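Local coordinates for protein putative isocitrate dehydrogenase, NAD-dependent (PDB 6LKY) that probably catalyses the NAD-dependent oxidation of isocitrate, with magnesium as a likely cofactor, as a member of the isocitrate and isopropylmalate dehydrogenase family, at residues T35-M40 and E44-P49; G67-P72 and R78-T83; V82-A87 and A256-A261. The protein carries 1 engineered substitution. All blocks are in the same frame, centred on the assembly; numbering follows the deposited sequence.

Interaction 1. Residues T35-M40 and E44-P49; sequences TQSAGM and EKFGTP
Ser37 is where segment 35-40 first meets segment 44-49, and it does so at the edge of an aromatic ring: Ser37 CB lies 3.8 Å from Phe46 CE2, near the ring plane rather than over a face. The serine hydroxyl stands anti to its own backbone N (chi1 178°), which carries OG past the same ring corner, while its carbonyl oxygen is bound by Thr54. One face of the phenylalanine is lined from within its own helix, Lys45 CG standing 3.9 Å above the plane and offset toward the rim of the Phe46 ring.

At Ala38 the contact passes to the backbone. Ala38 CA comes within 3.5 Å of Pro49 O in a CA-H...O contact; the methyl is directed away overall and packs on Ile7 and Leu69, though Ala38 CB is still 4.0 Å from Pro49 O. The next residue hydrogen-bonds the same acceptor: Gly39 N donates to Pro49 O at 2.9 Å (N-H...O 147°), in the carbonyl plane and on a lone pair. Pro49 O thus holds Gly39 and has Ala38 CA as a lesser neighbour.

The Gly39-Pro49 bond closes a compact turn in the beta-alpha-beta crossover that leads from strand 31-35, at the border of the main sheet, to the parallel strand 63-66. The chain climbs helix 39-46, reverses at Gly47, whose phi is positive (75°), and returns beside its starting point.

Met40 O accepts an i to i+4 helical bond: Glu44 N donates to it at 2.8 Å, almost in line with the C=O bond. Glu44 CG also packs beside Met40 O, at 3.6 Å. The methionine chain bends twice beyond CG and runs onto Thr70 and Tyr77, and Met40 CG stays 4.2 Å from Glu44 OE2, while Met40 N is held by Asp10.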
# COMPACT_ATOMS: atom_id res chain seq x y z
N THR A 35 -26.09 23.86 -4.95
CA THR A 35 -24.73 23.95 -5.46
C THR A 35 -23.86 24.83 -4.57
O THR A 35 -24.22 25.98 -4.28
CB THR A 35 -24.73 24.48 -6.89
OG1 THR A 35 -25.39 23.53 -7.73
CG2 THR A 35 -23.30 24.68 -7.40
N GLN A 36 -22.72 24.29 -4.14
CA GLN A 36 -21.77 24.98 -3.28
C GLN A 36 -20.36 24.74 -3.80
O GLN A 36 -20.12 23.81 -4.57
CB GLN A 36 -21.89 24.49 -1.83
CG GLN A 36 -23.25 24.64 -1.24
CD GLN A 36 -23.59 26.08 -0.95
OE1 GLN A 36 -22.72 26.94 -0.92
NE2 GLN A 36 -24.88 26.34 -0.72
N SER A 37 -19.42 25.56 -3.34
CA SER A 37 -18.04 25.53 -3.84
C SER A 37 -17.07 25.07 -2.75
O SER A 37 -17.23 25.42 -1.58
CB SER A 37 -17.65 26.92 -4.34
OG SER A 37 -16.32 26.96 -4.80
N ALA A 38 -16.04 24.33 -3.15
CA ALA A 38 -15.02 23.86 -2.21
C ALA A 38 -13.73 23.58 -2.96
O ALA A 38 -13.73 23.46 -4.19
CB ALA A 38 -15.49 22.60 -1.46
N GLY A 39 -12.63 23.47 -2.21
CA GLY A 39 -11.35 23.13 -2.81
C GLY A 39 -10.75 24.30 -3.57
O GLY A 39 -11.01 25.47 -3.26
N MET A 40 -9.94 23.98 -4.58
CA MET A 40 -9.22 25.02 -5.31
C MET A 40 -10.17 25.97 -6.01
O MET A 40 -9.94 27.19 -6.03
CB MET A 40 -8.25 24.37 -6.32
CG MET A 40 -7.15 25.30 -6.85
SD MET A 40 -6.05 26.02 -5.59
CE MET A 40 -5.06 24.60 -5.12
N GLU A 44 -10.11 30.01 -5.71
CA GLU A 44 -10.02 30.96 -6.81
C GLU A 44 -11.21 31.91 -6.81
O GLU A 44 -11.06 33.07 -7.20
CB GLU A 44 -9.91 30.21 -8.13
CG GLU A 44 -8.52 29.62 -8.34
CD GLU A 44 -8.46 28.62 -9.48
OE1 GLU A 44 -9.54 28.23 -10.00
OE2 GLU A 44 -7.33 28.22 -9.85
N LYS A 45 -12.37 31.45 -6.33
CA LYS A 45 -13.58 32.24 -6.47
C LYS A 45 -13.85 33.07 -5.22
O LYS A 45 -14.28 34.22 -5.34
CB LYS A 45 -14.77 31.31 -6.75
CG LYS A 45 -16.06 31.96 -7.24
CD LYS A 45 -17.09 30.83 -7.40
CE LYS A 45 -18.37 31.24 -8.13
NZ LYS A 45 -18.59 32.69 -8.08
N PHE A 46 -13.60 32.51 -4.04
CA PHE A 46 -13.94 33.14 -2.77
C PHE A 46 -12.74 33.39 -1.87
O PHE A 46 -12.91 33.95 -0.78
CB PHE A 46 -14.96 32.29 -2.01
CG PHE A 46 -16.26 32.11 -2.74
CD1 PHE A 46 -17.15 33.17 -2.86
CD2 PHE A 46 -16.58 30.90 -3.32
CE1 PHE A 46 -18.36 33.01 -3.54
CE2 PHE A 46 -17.77 30.73 -4.00
CZ PHE A 46 -18.67 31.79 -4.12
N GLY A 47 -11.53 32.99 -2.27
CA GLY A 47 -10.38 33.20 -1.42
C GLY A 47 -10.26 32.28 -0.21
O GLY A 47 -9.38 32.52 0.63
N THR A 48 -11.11 31.25 -0.09
CA THR A 48 -11.03 30.25 0.98
C THR A 48 -11.33 28.86 0.41
O THR A 48 -12.23 28.73 -0.42
CB THR A 48 -12.01 30.53 2.12
OG1 THR A 48 -12.10 29.36 2.95
CG2 THR A 48 -13.39 30.82 1.56
N PRO A 49 -10.64 27.81 0.88
CA PRO A 49 -10.94 26.46 0.35
C PRO A 49 -12.25 25.87 0.85
O PRO A 49 -12.77 24.94 0.23
CB PRO A 49 -9.73 25.63 0.79
CG PRO A 49 -9.20 26.33 2.02
CD PRO A 49 -9.49 27.81 1.81

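Interaction 2. Residues G67-P72 and R78-T83; sequences GPLTTP and RSVNVT. With NAD (nicotinamide-adenine-dinucleotide), chain C; CIT (citric acid), chain E.
Thr71 and Ser79 bring their hydroxyls to one citrate oxygen from the two sides of the contact. Thr71 OG1, beside its own backbone N (chi1 -58°), donates to CIT O3 at 2.9 Å and accepts from a water that also links Thr70 O and Val80 N. Ser79 OG stands anti to its backbone N (chi1 171°), a setting that lets it serve as N-cap of helix 80-87, accepting from Val82 N at 3.1 Å; its very short bond to CIT O3 is of doubtful length. Asn81 ND2 completes the grip, bonding CIT O3 at 2.9 Å and nearly straight (168°), with a weak second bond to Leu69 O at 3.3 Å. Because Lys66 holds Asn81 OD1, the amide orientation is fixed from both ends. Beside the amide, in the conformer given, Leu69 CD1 packs obliquely on Val80 CG1 at 3.7 Å. Thr71 N and O both bond NAD O3D, so this loop holds the nicotinamide ribose; the citrate probably marks the substrate pocket. The loop leaves strand 63-66 and packs on the start of helix 80-87, where Val80 also touches Pro49 and Ile177 of the second subunit covers Ser79 and Val82.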
# COMPACT_ATOMS: atom_id res chain seq x y z
N GLY A 67 -17.57 16.26 -5.98
CA GLY A 67 -16.52 15.95 -6.92
C GLY A 67 -15.16 15.99 -6.24
O GLY A 67 -15.04 16.41 -5.08
N PRO A 68 -14.11 15.55 -6.94
CA PRO A 68 -12.78 15.52 -6.32
C PRO A 68 -12.28 16.91 -6.00
O PRO A 68 -12.50 17.86 -6.75
CB PRO A 68 -11.91 14.86 -7.39
CG PRO A 68 -12.63 15.18 -8.70
CD PRO A 68 -14.09 15.06 -8.33
N LEU A 69 -11.59 17.04 -4.86
CA LEU A 69 -11.06 18.32 -4.42
C LEU A 69 -9.54 18.24 -4.39
O LEU A 69 -8.97 17.31 -3.81
CB LEU A 69 -11.62 18.69 -3.05
CG LEU A 69 -13.14 18.90 -3.07
CD1 LEU A 69 -13.68 19.33 -1.70
CD2 LEU A 69 -13.50 19.94 -4.13
N THR A 70 -8.89 19.21 -5.03
CA THR A 70 -7.42 19.28 -5.03
C THR A 70 -6.90 19.62 -3.63
O THR A 70 -7.39 20.55 -2.98
CB THR A 70 -6.96 20.34 -6.03
OG1 THR A 70 -7.16 19.85 -7.36
CG2 THR A 70 -5.48 20.74 -5.81
N THR A 71 -5.89 18.89 -3.17
CA THR A 71 -5.14 19.26 -1.97
C THR A 71 -3.69 19.54 -2.33
O THR A 71 -3.04 18.68 -2.93
CB THR A 71 -5.21 18.15 -0.90
OG1 THR A 71 -6.59 17.89 -0.57
CG2 THR A 71 -4.43 18.53 0.38
N PRO A 72 -3.14 20.71 -1.97
CA PRO A 72 -1.74 21.00 -2.30
C PRO A 72 -0.76 20.14 -1.51
O PRO A 72 -1.02 19.74 -0.36
CB PRO A 72 -1.57 22.49 -1.96
CG PRO A 72 -2.93 22.99 -1.53
CD PRO A 72 -3.80 21.80 -1.24
N ARG A 78 -4.97 22.52 4.40
CA ARG A 78 -5.24 21.12 4.67
C ARG A 78 -6.37 20.62 3.77
O ARG A 78 -7.25 21.38 3.37
CB ARG A 78 -5.63 20.91 6.15
CG ARG A 78 -4.55 21.30 7.16
CD ARG A 78 -3.70 20.09 7.60
NE ARG A 78 -2.37 20.51 8.02
CZ ARG A 78 -1.33 19.69 8.13
NH1 ARG A 78 -0.14 20.15 8.50
NH2 ARG A 78 -1.47 18.40 7.87
N SER A 79 -6.32 19.33 3.45
CA SER A 79 -7.33 18.69 2.60
C SER A 79 -8.74 19.08 3.03
O SER A 79 -9.14 18.87 4.18
CB SER A 79 -7.18 17.17 2.67
OG SER A 79 -8.28 16.52 2.03
N VAL A 80 -9.50 19.64 2.08
CA VAL A 80 -10.91 19.91 2.34
C VAL A 80 -11.70 18.60 2.46
O VAL A 80 -12.69 18.53 3.19
CB VAL A 80 -11.48 20.83 1.24
CG1 VAL A 80 -12.96 21.14 1.50
CG2 VAL A 80 -10.65 22.11 1.16
N ASN A 81 -11.27 17.55 1.76
CA ASN A 81 -11.94 16.26 1.92
C ASN A 81 -11.88 15.80 3.36
O ASN A 81 -12.90 15.40 3.96
CB ASN A 81 -11.29 15.23 0.99
CG ASN A 81 -11.31 15.68 -0.46
OD1 ASN A 81 -12.38 15.91 -1.03
ND2 ASN A 81 -10.12 15.85 -1.05
N VAL A 82 -10.69 15.92 3.96
CA VAL A 82 -10.49 15.47 5.33
C VAL A 82 -11.23 16.38 6.29
O VAL A 82 -11.86 15.91 7.26
CB VAL A 82 -8.99 15.40 5.62
CG1 VAL A 82 -8.75 15.22 7.12
CG2 VAL A 82 -8.36 14.26 4.79
N THR A 83 -11.14 17.70 6.07
CA THR A 83 -11.85 18.66 6.91
C THR A 83 -13.35 18.38 6.91
O THR A 83 -13.99 18.40 7.96
CB THR A 83 -11.58 20.08 6.46
OG1 THR A 83 -10.20 20.39 6.66
CG2 THR A 83 -12.42 21.06 7.26
PA NAD C . -5.60 11.32 -9.24
O1A NAD C . -6.14 12.71 -9.46
O2A NAD C . -6.68 10.39 -8.78
O5B NAD C . -4.89 10.82 -10.59
C5B NAD C . -4.22 9.56 -10.57
C4B NAD C . -4.23 8.99 -11.98
O4B NAD C . -5.56 8.48 -12.21
C3B NAD C . -3.95 10.09 -12.99
O3B NAD C . -3.11 9.61 -14.03
C2B NAD C . -5.33 10.43 -13.53
O2B NAD C . -5.33 10.93 -14.88
C1B NAD C . -6.11 9.13 -13.36
N9A NAD C . -7.48 9.57 -13.17
C8A NAD C . -8.08 9.55 -11.82
N7A NAD C . -9.48 9.85 -12.20
C5A NAD C . -9.74 8.88 -13.25
C6A NAD C . -10.79 9.39 -14.22
N6A NAD C . -12.11 9.34 -13.57
N1A NAD C . -10.78 8.50 -15.39
C2A NAD C . -9.51 8.49 -16.14
N3A NAD C . -8.45 9.19 -15.42
C4A NAD C . -8.44 8.82 -14.01
O3 NAD C . -4.48 11.32 -8.09
PN NAD C . -3.27 12.35 -7.94
O1N NAD C . -2.74 12.85 -9.24
O2N NAD C . -2.22 11.62 -7.12
O5D NAD C . -3.85 13.60 -7.11
C5D NAD C . -4.41 14.73 -7.79
C4D NAD C . -5.15 15.61 -6.78
O4D NAD C . -6.39 15.00 -6.37
C3D NAD C . -4.31 15.84 -5.53
O3D NAD C . -4.36 17.23 -5.23
C2D NAD C . -5.04 15.04 -4.47
O2D NAD C . -4.95 15.59 -3.15
C1D NAD C . -6.49 15.08 -4.94
N1N NAD C . -7.24 13.99 -4.27
C2N NAD C . -8.68 14.15 -4.31
C3N NAD C . -9.25 13.08 -3.41
C7N NAD C . -10.69 13.35 -2.96
O7N NAD C . -11.46 12.16 -2.88
N7N NAD C . -11.32 14.38 -3.79
C4N NAD C . -9.01 11.66 -3.91
C5N NAD C . -7.57 11.44 -4.33
C6N NAD C . -6.74 12.66 -4.71
C1 CIT E . -9.11 10.45 -0.66
O1 CIT E . -10.33 10.26 -0.60
O2 CIT E . -8.36 9.48 -0.93
C2 CIT E . -8.55 11.84 -0.39
C3 CIT E . -7.12 11.79 0.13
O7 CIT E . -6.24 11.39 -0.94
C4 CIT E . -6.66 13.12 0.69
C5 CIT E . -6.85 14.24 -0.29
O3 CIT E . -7.55 15.22 0.04
O4 CIT E . -6.30 14.21 -1.41
C6 CIT E . -7.00 10.79 1.26
O5 CIT E . -8.02 10.51 1.92
O6 CIT E . -5.89 10.26 1.51
O HOH W 1 -8.76 19.47 -0.54

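Interaction 3. Residues V82-A87 and A256-A261; sequences VTLRQA and AALFEA. With NAD (nicotinamide-adenine-dinucleotide), chain C.
With Arg85 CA and Leu258 CA, the nearest pair, still 8.2 Å apart, helix 80-87 and strand 257-261 meet through side chains rather than backbone, by one salt bridge, Arg85 to Glu260, and one apolar touch, Leu84 to Leu258. Arg85 NH2 donates to Glu260 OE2 at 2.8 Å (N-H...O 162°). The carboxylate oxygen lies at the guanidinium edge, close to its plane, and is met on its syn side from somewhat out of the carboxylate plane. Arg85 NE is 3.9 Å from Glu260 OE2 and the two planes are 65° apart, so the bridge is single-point. Geometry at both ends makes the reach possible: Arg85 is extended from CG to NE, and Glu260 CG sits between the backbone N and the carbonyl carbon (chi1 62°) with the chain straight beyond it.

The bridge is part of a wider network. Glu260 OE1 pairs with Lys66 NZ, Asn251 ND2 also binds OE2, and Arg85 NH2 has a second partner in a citrate oxygen. Glu260 OE1 and NAD O7N approach to 3.0 Å, two oxygens between which no bond is assigned; the carboxylate nonetheless lines the NAD site. With an alanine here, Arg85 and Lys66 would probably each lose their carboxylate partner, and the arginine tip would be freer to turn. Alongside the bridge, Leu258 CD1 rests on Leu84 CG at 4.2 Å, the two side chains crossing at about a right angle.

Alternation along the strand explains the division of labour: Leu258 and Glu260 face helix 80-87, whereas Phe259 packs on Met286 and Met287 of helix 278-290. Within the main sheet the strand runs between the parallel strand 63-66 and the antiparallel strand 248-252, so the contact seats helix 80-87 against the sheet.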
# COMPACT_ATOMS: atom_id res chain seq x y z
N VAL A 82 -10.69 15.92 3.96
CA VAL A 82 -10.49 15.47 5.33
C VAL A 82 -11.23 16.38 6.29
O VAL A 82 -11.86 15.91 7.26
CB VAL A 82 -8.99 15.40 5.62
CG1 VAL A 82 -8.75 15.22 7.12
CG2 VAL A 82 -8.36 14.26 4.79
N THR A 83 -11.14 17.70 6.07
CA THR A 83 -11.85 18.66 6.91
C THR A 83 -13.35 18.38 6.91
O THR A 83 -13.99 18.40 7.96
CB THR A 83 -11.58 20.08 6.46
OG1 THR A 83 -10.20 20.39 6.66
CG2 THR A 83 -12.42 21.06 7.26
N LEU A 84 -13.93 18.13 5.73
CA LEU A 84 -15.35 17.79 5.65
C LEU A 84 -15.66 16.52 6.45
O LEU A 84 -16.58 16.51 7.28
CB LEU A 84 -15.76 17.62 4.18
CG LEU A 84 -16.59 18.67 3.42
CD1 LEU A 84 -16.82 19.96 4.19
CD2 LEU A 84 -15.94 18.96 2.09
N ARG A 85 -14.89 15.45 6.21
CA ARG A 85 -15.11 14.19 6.93
C ARG A 85 -15.09 14.40 8.44
O ARG A 85 -15.93 13.85 9.17
CB ARG A 85 -14.06 13.15 6.55
CG ARG A 85 -14.12 12.67 5.12
CD ARG A 85 -12.80 12.09 4.66
NE ARG A 85 -12.92 11.63 3.27
CZ ARG A 85 -11.89 11.35 2.48
NH1 ARG A 85 -10.65 11.48 2.93
NH2 ARG A 85 -12.11 10.95 1.23
N GLN A 86 -14.15 15.20 8.93
CA GLN A 86 -14.01 15.39 10.37
C GLN A 86 -15.04 16.36 10.94
O GLN A 86 -15.59 16.11 12.02
CB GLN A 86 -12.60 15.88 10.69
CG GLN A 86 -11.55 14.82 10.38
CD GLN A 86 -10.13 15.32 10.55
OE1 GLN A 86 -9.88 16.52 10.58
NE2 GLN A 86 -9.19 14.40 10.65
N ALA A 87 -15.32 17.46 10.23
CA ALA A 87 -16.30 18.44 10.70
C ALA A 87 -17.71 17.85 10.75
O ALA A 87 -18.51 18.22 11.61
CB ALA A 87 -16.28 19.67 9.79
N ALA A 256 -25.11 12.39 8.89
CA ALA A 256 -24.86 12.97 7.58
C ALA A 256 -24.11 11.95 6.74
O ALA A 256 -23.56 10.97 7.26
CB ALA A 256 -24.08 14.29 7.67
N ALA A 257 -24.09 12.19 5.43
CA ALA A 257 -23.43 11.29 4.50
C ALA A 257 -22.97 12.10 3.30
O ALA A 257 -23.68 13.00 2.84
CB ALA A 257 -24.35 10.15 4.06
N LEU A 258 -21.78 11.76 2.79
CA LEU A 258 -21.18 12.47 1.67
C LEU A 258 -20.63 11.45 0.68
O LEU A 258 -19.82 10.59 1.05
CB LEU A 258 -20.09 13.42 2.17
CG LEU A 258 -19.34 14.28 1.13
CD1 LEU A 258 -18.91 15.60 1.76
CD2 LEU A 258 -18.13 13.54 0.56
N PHE A 259 -21.03 11.55 -0.58
CA PHE A 259 -20.72 10.53 -1.56
C PHE A 259 -19.77 11.09 -2.61
O PHE A 259 -19.90 12.26 -3.01
CB PHE A 259 -22.01 9.97 -2.17
CG PHE A 259 -22.92 9.39 -1.14
CD1 PHE A 259 -23.77 10.20 -0.41
CD2 PHE A 259 -22.85 8.04 -0.82
CE1 PHE A 259 -24.57 9.68 0.58
CE2 PHE A 259 -23.64 7.51 0.17
CZ PHE A 259 -24.50 8.32 0.88
N GLU A 260 -18.79 10.29 -3.04
CA GLU A 260 -17.76 10.83 -3.92
C GLU A 260 -17.10 9.71 -4.71
O GLU A 260 -17.16 8.54 -4.34
CB GLU A 260 -16.70 11.59 -3.12
CG GLU A 260 -15.96 10.67 -2.12
CD GLU A 260 -14.85 11.38 -1.33
OE1 GLU A 260 -14.30 12.39 -1.82
OE2 GLU A 260 -14.54 10.93 -0.20
N ALA A 261 -16.42 10.10 -5.79
CA ALA A 261 -15.47 9.18 -6.40
C ALA A 261 -14.25 9.00 -5.48
O ALA A 261 -13.93 9.84 -4.64
CB ALA A 261 -15.04 9.67 -7.78
PA NAD C . -5.60 11.32 -9.24
O1A NAD C . -6.14 12.71 -9.46
O2A NAD C . -6.68 10.39 -8.78
O5B NAD C . -4.89 10.82 -10.59
C5B NAD C . -4.22 9.56 -10.57
C4B NAD C . -4.23 8.99 -11.98
O4B NAD C . -5.56 8.48 -12.21
C3B NAD C . -3.95 10.09 -12.99
O3B NAD C . -3.11 9.61 -14.03
C2B NAD C . -5.33 10.43 -13.53
O2B NAD C . -5.33 10.93 -14.88
C1B NAD C . -6.11 9.13 -13.36
N9A NAD C . -7.48 9.57 -13.17
C8A NAD C . -8.08 9.55 -11.82
N7A NAD C . -9.48 9.85 -12.20
C5A NAD C . -9.74 8.88 -13.25
C6A NAD C . -10.79 9.39 -14.22
N6A NAD C . -12.11 9.34 -13.57
N1A NAD C . -10.78 8.50 -15.39
C2A NAD C . -9.51 8.49 -16.14
N3A NAD C . -8.45 9.19 -15.42
C4A NAD C . -8.44 8.82 -14.01
O3 NAD C . -4.48 11.32 -8.09
PN NAD C . -3.27 12.35 -7.94
O1N NAD C . -2.74 12.85 -9.24
O2N NAD C . -2.22 11.62 -7.12
O5D NAD C . -3.85 13.60 -7.11
C5D NAD C . -4.41 14.73 -7.79
C4D NAD C . -5.15 15.61 -6.78
O4D NAD C . -6.39 15.00 -6.37
C3D NAD C . -4.31 15.84 -5.53
O3D NAD C . -4.36 17.23 -5.23
C2D NAD C . -5.04 15.04 -4.47
O2D NAD C . -4.95 15.59 -3.15
C1D NAD C . -6.49 15.08 -4.94
N1N NAD C . -7.24 13.99 -4.27
C2N NAD C . -8.68 14.15 -4.31
C3N NAD C . -9.25 13.08 -3.41
C7N NAD C . -10.69 13.35 -2.96
O7N NAD C . -11.46 12.16 -2.88
N7N NAD C . -11.32 14.38 -3.79
C4N NAD C . -9.01 11.66 -3.91
C5N NAD C . -7.57 11.44 -4.33
C6N NAD C . -6.74 12.66 -4.71

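In the fold
Along the chain interaction 1 closes before interaction 2 opens, and interaction 3 starts on helix 80-87, where interaction 2 ends, then reaches across 168 residues to strand 257-261. The centres of interactions 1 and 2 are about 11 Å apart and the two touch, Ala38 O lying 3.5 Å from Leu69 CD2. Interactions 2 and 3, with centres about 10 Å apart, share Val82 and Thr83 and both touch NAD. Interactions 1 and 3 do not touch. The series thus runs from the outermost strand 31-35 inward, with the crossover turn backing the NAD-binding loop and helix 80-87 joining that loop to the sheet.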